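Fructose-bisphosphate aldolase (Plasmodium falciparum, PDB 4TR9) is a class I aldolase with a TIM-barrel fold, built here as a four-subunit assembly. Local coordinates at residues H172-Q186 and C219-G233. Residues are numbered along the deposited sequence; the frame is centred on the assembly and turned at random.
Sequences HETAWGLARYASICQ and CVFKALQENGVLLEG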
loop_
_atom_site.group_PDB
_atom_site.type_symbol
_atom_site.label_atom_id
_atom_site.label_comp_id
_atom_site.label_asym_id
_atom_site.label_seq_id
_atom_site.Cartn_x
_atom_site.Cartn_y
_atom_site.Cartn_z
ATOM N N HIS A 172 -3.030 -9.359 4.337
ATOM C CA HIS A 172 -1.725 -8.709 4.307
ATOM C C HIS A 172 -0.744 -9.336 5.293
ATOM O O HIS A 172 0.448 -9.434 5.006
ATOM C CB HIS A 172 -1.857 -7.212 4.591
ATOM C CG HIS A 172 -0.639 -6.427 4.218
ATOM N ND1 HIS A 172 -0.132 -6.407 2.937
ATOM C CD2 HIS A 172 0.181 -5.643 4.959
ATOM C CE1 HIS A 172 0.943 -5.641 2.902
ATOM N NE2 HIS A 172 1.155 -5.165 4.117
ATOM N N GLU A 173 -1.241 -9.752 6.453
ATOM C CA GLU A 173 -0.403 -10.455 7.418
ATOM C C GLU A 173 0.044 -11.794 6.845
ATOM O O GLU A 173 1.190 -12.211 7.030
ATOM C CB GLU A 173 -1.146 -10.658 8.743
ATOM C CG GLU A 173 -0.589 -11.776 9.624
ATOM C CD GLU A 173 0.838 -11.530 10.093
ATOM O OE1 GLU A 173 1.338 -10.394 9.953
ATOM O OE2 GLU A 173 1.463 -12.482 10.608
ATOM N N THR A 174 -0.868 -12.461 6.144
ATOM C CA THR A 174 -0.545 -13.696 5.443
ATOM C C THR A 174 0.524 -13.443 4.388
ATOM O O THR A 174 1.531 -14.148 4.327
ATOM C CB THR A 174 -1.791 -14.306 4.772
ATOM O OG1 THR A 174 -2.631 -14.900 5.769
ATOM C CG2 THR A 174 -1.392 -15.365 3.755
ATOM N N ALA A 175 0.300 -12.420 3.570
ATOM C CA ALA A 175 1.201 -12.094 2.471
ATOM C C ALA A 175 2.589 -11.695 2.965
ATOM O O ALA A 175 3.598 -12.185 2.459
ATOM C CB ALA A 175 0.606 -10.983 1.618
ATOM N N TRP A 176 2.637 -10.808 3.954
ATOM C CA TRP A 176 3.910 -10.324 4.475
ATOM C C TRP A 176 4.645 -11.419 5.241
ATOM O O TRP A 176 5.875 -11.488 5.213
ATOM C CB TRP A 176 3.700 -9.103 5.374
ATOM C CG TRP A 176 4.973 -8.383 5.693
ATOM C CD1 TRP A 176 5.700 -8.470 6.845
ATOM C CD2 TRP A 176 5.680 -7.473 4.841
ATOM N NE1 TRP A 176 6.812 -7.665 6.765
ATOM C CE2 TRP A 176 6.822 -7.043 5.544
ATOM C CE3 TRP A 176 5.454 -6.978 3.552
ATOM C CZ2 TRP A 176 7.738 -6.143 5.002
ATOM C CZ3 TRP A 176 6.365 -6.085 3.016
ATOM C CH2 TRP A 176 7.491 -5.676 3.739
ATOM N N GLY A 177 3.886 -12.270 5.923
ATOM C CA GLY A 177 4.458 -13.390 6.648
ATOM C C GLY A 177 5.146 -14.358 5.707
ATOM O O GLY A 177 6.280 -14.774 5.945
ATOM N N LEU A 178 4.452 -14.712 4.629
ATOM C CA LEU A 178 5.020 -15.564 3.591
ATOM C C LEU A 178 6.201 -14.872 2.924
ATOM O O LEU A 178 7.170 -15.518 2.525
ATOM C CB LEU A 178 3.960 -15.918 2.547
ATOM C CG LEU A 178 2.837 -16.860 2.983
ATOM C CD1 LEU A 178 1.643 -16.731 2.051
ATOM C CD2 LEU A 178 3.333 -18.295 3.017
ATOM N N ALA A 179 6.110 -13.550 2.812
ATOM C CA ALA A 179 7.148 -12.756 2.167
ATOM C C ALA A 179 8.466 -12.811 2.934
ATOM O O ALA A 179 9.521 -13.063 2.350
ATOM C CB ALA A 179 6.687 -11.315 2.017
ATOM N N ARG A 180 8.401 -12.567 4.239
ATOM C CA ARG A 180 9.587 -12.597 5.089
ATOM C C ARG A 180 10.224 -13.982 5.091
ATOM O O ARG A 180 11.439 -14.117 4.951
ATOM C CB ARG A 180 9.232 -12.181 6.518
ATOM C CG ARG A 180 8.749 -10.748 6.646
ATOM C CD ARG A 180 9.895 -9.756 6.525
ATOM N NE ARG A 180 10.752 -9.752 7.709
ATOM C CZ ARG A 180 11.965 -10.294 7.760
ATOM N NH1 ARG A 180 12.670 -10.240 8.882
ATOM N NH2 ARG A 180 12.476 -10.885 6.688
ATOM N N TYR A 181 9.389 -15.004 5.245
ATOM C CA TYR A 181 9.845 -16.388 5.280
ATOM C C TYR A 181 10.616 -16.777 4.024
ATOM O O TYR A 181 11.665 -17.414 4.103
ATOM C CB TYR A 181 8.650 -17.326 5.470
ATOM C CG TYR A 181 8.701 -18.590 4.637
ATOM C CD1 TYR A 181 9.449 -19.688 5.044
ATOM C CD2 TYR A 181 7.987 -18.689 3.447
ATOM C CE1 TYR A 181 9.491 -20.845 4.286
ATOM C CE2 TYR A 181 8.026 -19.839 2.683
ATOM C CZ TYR A 181 8.778 -20.913 3.108
ATOM O OH TYR A 181 8.815 -22.061 2.351
ATOM N N ALA A 182 10.090 -16.387 2.869
ATOM C CA ALA A 182 10.670 -16.789 1.597
ATOM C C ALA A 182 12.038 -16.150 1.372
ATOM O O ALA A 182 12.937 -16.778 0.816
ATOM C CB ALA A 182 9.726 -16.442 0.457
ATOM N N SER A 183 12.193 -14.905 1.813
ATOM C CA SER A 183 13.454 -14.190 1.642
ATOM C C SER A 183 14.559 -14.789 2.506
ATOM O O SER A 183 15.704 -14.910 2.070
ATOM C CB SER A 183 13.276 -12.707 1.973
ATOM O OG SER A 183 12.921 -12.526 3.333
ATOM N N ILE A 184 14.205 -15.161 3.732
ATOM C CA ILE A 184 15.158 -15.739 4.672
ATOM C C ILE A 184 15.672 -17.089 4.177
ATOM O O ILE A 184 16.864 -17.386 4.280
ATOM C CB ILE A 184 14.528 -15.904 6.071
ATOM C CG1 ILE A 184 14.079 -14.546 6.611
ATOM C CG2 ILE A 184 15.509 -16.555 7.033
ATOM C CD1 ILE A 184 13.346 -14.623 7.932
ATOM N N CYS A 185 14.770 -17.896 3.626
ATOM C CA CYS A 185 15.136 -19.207 3.098
ATOM C C CYS A 185 16.092 -19.095 1.916
ATOM O O CYS A 185 17.096 -19.806 1.851
ATOM C CB CYS A 185 13.888 -19.984 2.682
ATOM S SG CYS A 185 12.859 -20.518 4.062
ATOM N N GLN A 186 15.776 -18.201 0.984
ATOM C CA GLN A 186 16.615 -17.996 -0.191
ATOM C C GLN A 186 17.995 -17.483 0.207
ATOM O O GLN A 186 18.994 -17.799 -0.436
ATOM C CB GLN A 186 15.947 -17.024 -1.166
ATOM C CG GLN A 186 14.663 -17.560 -1.776
ATOM C CD GLN A 186 14.130 -16.688 -2.893
ATOM O OE1 GLN A 186 14.443 -15.500 -2.973
ATOM N NE2 GLN A 186 13.324 -17.276 -3.770
ATOM N N CYS A 219 -1.879 -10.043 -3.611
ATOM C CA CYS A 219 -1.235 -9.439 -2.452
ATOM C C CYS A 219 -0.018 -10.248 -2.012
ATOM O O CYS A 219 0.969 -9.689 -1.530
ATOM C CB CYS A 219 -2.228 -9.309 -1.296
ATOM S SG CYS A 219 -1.577 -8.450 0.152
ATOM N N VAL A 220 -0.093 -11.565 -2.181
ATOM C CA VAL A 220 1.009 -12.448 -1.815
ATOM C C VAL A 220 2.243 -12.155 -2.662
ATOM O O VAL A 220 3.326 -11.916 -2.130
ATOM C CB VAL A 220 0.624 -13.934 -1.965
ATOM C CG1 VAL A 220 1.864 -14.814 -1.935
ATOM C CG2 VAL A 220 -0.350 -14.342 -0.871
ATOM N N PHE A 221 2.072 -12.162 -3.980
ATOM C CA PHE A 221 3.177 -11.882 -4.890
ATOM C C PHE A 221 3.661 -10.442 -4.762
ATOM O O PHE A 221 4.842 -10.159 -4.962
ATOM C CB PHE A 221 2.773 -12.175 -6.335
ATOM C CG PHE A 221 2.861 -13.628 -6.701
ATOM C CD1 PHE A 221 4.052 -14.167 -7.154
ATOM C CD2 PHE A 221 1.757 -14.455 -6.583
ATOM C CE1 PHE A 221 4.141 -15.507 -7.489
ATOM C CE2 PHE A 221 1.838 -15.794 -6.916
ATOM C CZ PHE A 221 3.032 -16.321 -7.370
ATOM N N LYS A 222 2.747 -9.535 -4.432
ATOM C CA LYS A 222 3.119 -8.147 -4.193
ATOM C C LYS A 222 4.104 -8.076 -3.035
ATOM O O LYS A 222 5.167 -7.471 -3.150
ATOM C CB LYS A 222 1.888 -7.289 -3.901
ATOM C CG LYS A 222 2.195 -5.821 -3.646
ATOM C CD LYS A 222 2.955 -5.204 -4.809
ATOM C CE LYS A 222 3.003 -3.687 -4.702
ATOM N NZ LYS A 222 3.651 -3.220 -3.446
ATOM N N ALA A 223 3.747 -8.715 -1.925
ATOM C CA ALA A 223 4.619 -8.766 -0.759
ATOM C C ALA A 223 5.913 -9.509 -1.081
ATOM O O ALA A 223 6.966 -9.209 -0.519
ATOM C CB ALA A 223 3.903 -9.424 0.411
ATOM N N LEU A 224 5.828 -10.476 -1.990
ATOM C CA LEU A 224 6.997 -11.259 -2.377
ATOM C C LEU A 224 8.037 -10.414 -3.104
ATOM O O LEU A 224 9.238 -10.581 -2.892
ATOM C CB LEU A 224 6.588 -12.445 -3.253
ATOM C CG LEU A 224 6.024 -13.669 -2.527
ATOM C CD1 LEU A 224 5.733 -14.790 -3.512
ATOM C CD2 LEU A 224 6.978 -14.143 -1.440
ATOM N N GLN A 225 7.577 -9.503 -3.954
ATOM C CA GLN A 225 8.488 -8.703 -4.763
ATOM C C GLN A 225 9.040 -7.507 -3.993
ATOM O O GLN A 225 10.074 -6.950 -4.361
ATOM C CB GLN A 225 7.791 -8.235 -6.042
ATOM C CG GLN A 225 7.258 -9.380 -6.889
ATOM C CD GLN A 225 7.419 -9.138 -8.375
ATOM O OE1 GLN A 225 8.003 -8.138 -8.794
ATOM N NE2 GLN A 225 6.907 -10.060 -9.182
ATOM N N GLU A 226 8.356 -7.116 -2.923
ATOM C CA GLU A 226 8.821 -6.001 -2.111
ATOM C C GLU A 226 9.953 -6.437 -1.184
ATOM O O GLU A 226 10.777 -5.619 -0.776
ATOM C CB GLU A 226 7.670 -5.400 -1.306
ATOM C CG GLU A 226 6.558 -4.832 -2.174
ATOM C CD GLU A 226 7.088 -4.110 -3.400
ATOM O OE1 GLU A 226 7.774 -3.078 -3.238
ATOM O OE2 GLU A 226 6.825 -4.578 -4.528
ATOM N N ASN A 227 9.991 -7.726 -0.866
ATOM C CA ASN A 227 11.065 -8.273 -0.048
ATOM C C ASN A 227 12.168 -8.854 -0.927
ATOM O O ASN A 227 13.188 -9.329 -0.430
ATOM C CB ASN A 227 10.530 -9.339 0.910
ATOM C CG ASN A 227 9.635 -8.759 1.990
ATOM O OD1 ASN A 227 8.496 -8.371 1.729
ATOM N ND2 ASN A 227 10.145 -8.707 3.215
ATOM N N GLY A 228 11.946 -8.817 -2.237
ATOM C CA GLY A 228 12.952 -9.225 -3.201
ATOM C C GLY A 228 13.175 -10.719 -3.316
ATOM O O GLY A 228 14.308 -11.173 -3.478
ATOM N N VAL A 229 12.095 -11.488 -3.238
ATOM C CA VAL A 229 12.192 -12.934 -3.370
ATOM C C VAL A 229 12.290 -13.349 -4.832
ATOM O O VAL A 229 11.458 -12.969 -5.655
ATOM C CB VAL A 229 10.992 -13.638 -2.712
ATOM C CG1 VAL A 229 10.808 -15.040 -3.276
ATOM C CG2 VAL A 229 11.192 -13.688 -1.217
ATOM N N LEU A 230 13.324 -14.123 -5.145
ATOM C CA LEU A 230 13.525 -14.634 -6.493
ATOM C C LEU A 230 12.426 -15.627 -6.849
ATOM O O LEU A 230 12.360 -16.719 -6.285
ATOM C CB LEU A 230 14.899 -15.292 -6.616
ATOM C CG LEU A 230 15.357 -15.672 -8.025
ATOM C CD1 LEU A 230 15.620 -14.423 -8.851
ATOM C CD2 LEU A 230 16.594 -16.553 -7.968
ATOM N N LEU A 231 11.562 -15.242 -7.781
ATOM C CA LEU A 231 10.446 -16.091 -8.185
ATOM C C LEU A 231 10.938 -17.356 -8.879
ATOM O O LEU A 231 10.287 -18.399 -8.815
ATOM C CB LEU A 231 9.490 -15.325 -9.102
ATOM C CG LEU A 231 8.732 -14.159 -8.464
ATOM C CD1 LEU A 231 7.813 -13.493 -9.478
ATOM C CD2 LEU A 231 7.943 -14.635 -7.255
ATOM N N GLU A 232 12.091 -17.260 -9.535
ATOM C CA GLU A 232 12.677 -18.404 -10.225
ATOM C C GLU A 232 13.108 -19.491 -9.244
ATOM O O GLU A 232 13.180 -20.667 -9.598
ATOM C CB GLU A 232 13.875 -17.965 -11.072
ATOM C CG GLU A 232 13.531 -17.063 -12.249
ATOM C CD GLU A 232 13.461 -15.596 -11.871
ATOM O OE1 GLU A 232 13.061 -15.285 -10.729
ATOM O OE2 GLU A 232 13.814 -14.750 -12.720
ATOM N N GLY A 233 13.397 -19.090 -8.011
ATOM C CA GLY A 233 13.836 -20.028 -6.996
ATOM C C GLY A 233 12.780 -20.297 -5.943
ATOM O O GLY A 233 13.097 -20.696 -4.824
HETATM O O HOH W 1 9.039 -11.834 -0.110
#
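Ala175 and Ala179 press against Ala223 where two neighbouring outer helices of the TIM barrel, 168-187 and 206-226, pack side by side; the short segments cross at -39° with axes 8.0 Å apart. This alanine patch is the tight part: Ala179 CB reaches Ala223 CB at 3.7 Å, and Ala223 CB sits 3.5 Å from Ala175 O. Toward the barrel, Leu178 runs onto Trp153 and Pro196 of the strands beneath. At the subunit-facing end, Cys219 SG meets the His172 imidazole at its edge, 3.7 Å from ND1, while NE2 bonds His172 of the second subunit. On a buried flank, the end of the Asn227 side chain comes over one face of the Trp176 indole, the planes 64° apart, and Leu169 of that subunit packs against both. Partly exposed Lys222 and Glu226 mark the loose side, barely touching helix 168-187. A Schellman motif with Gly228 at positive phi ends helix 206-226, and the chain carries on alongside helix 168-187, bringing Val229 CG2 3.5 Å from Ala182 CB. Gln186, extended beyond CG (chi2 -171°), grips Leu230 twice: NE2 donates to Leu230 O at 2.8 Å, and OE1 accepts from Leu230 N, also at 2.8 Å, on a lone pair in the carbonyl plane.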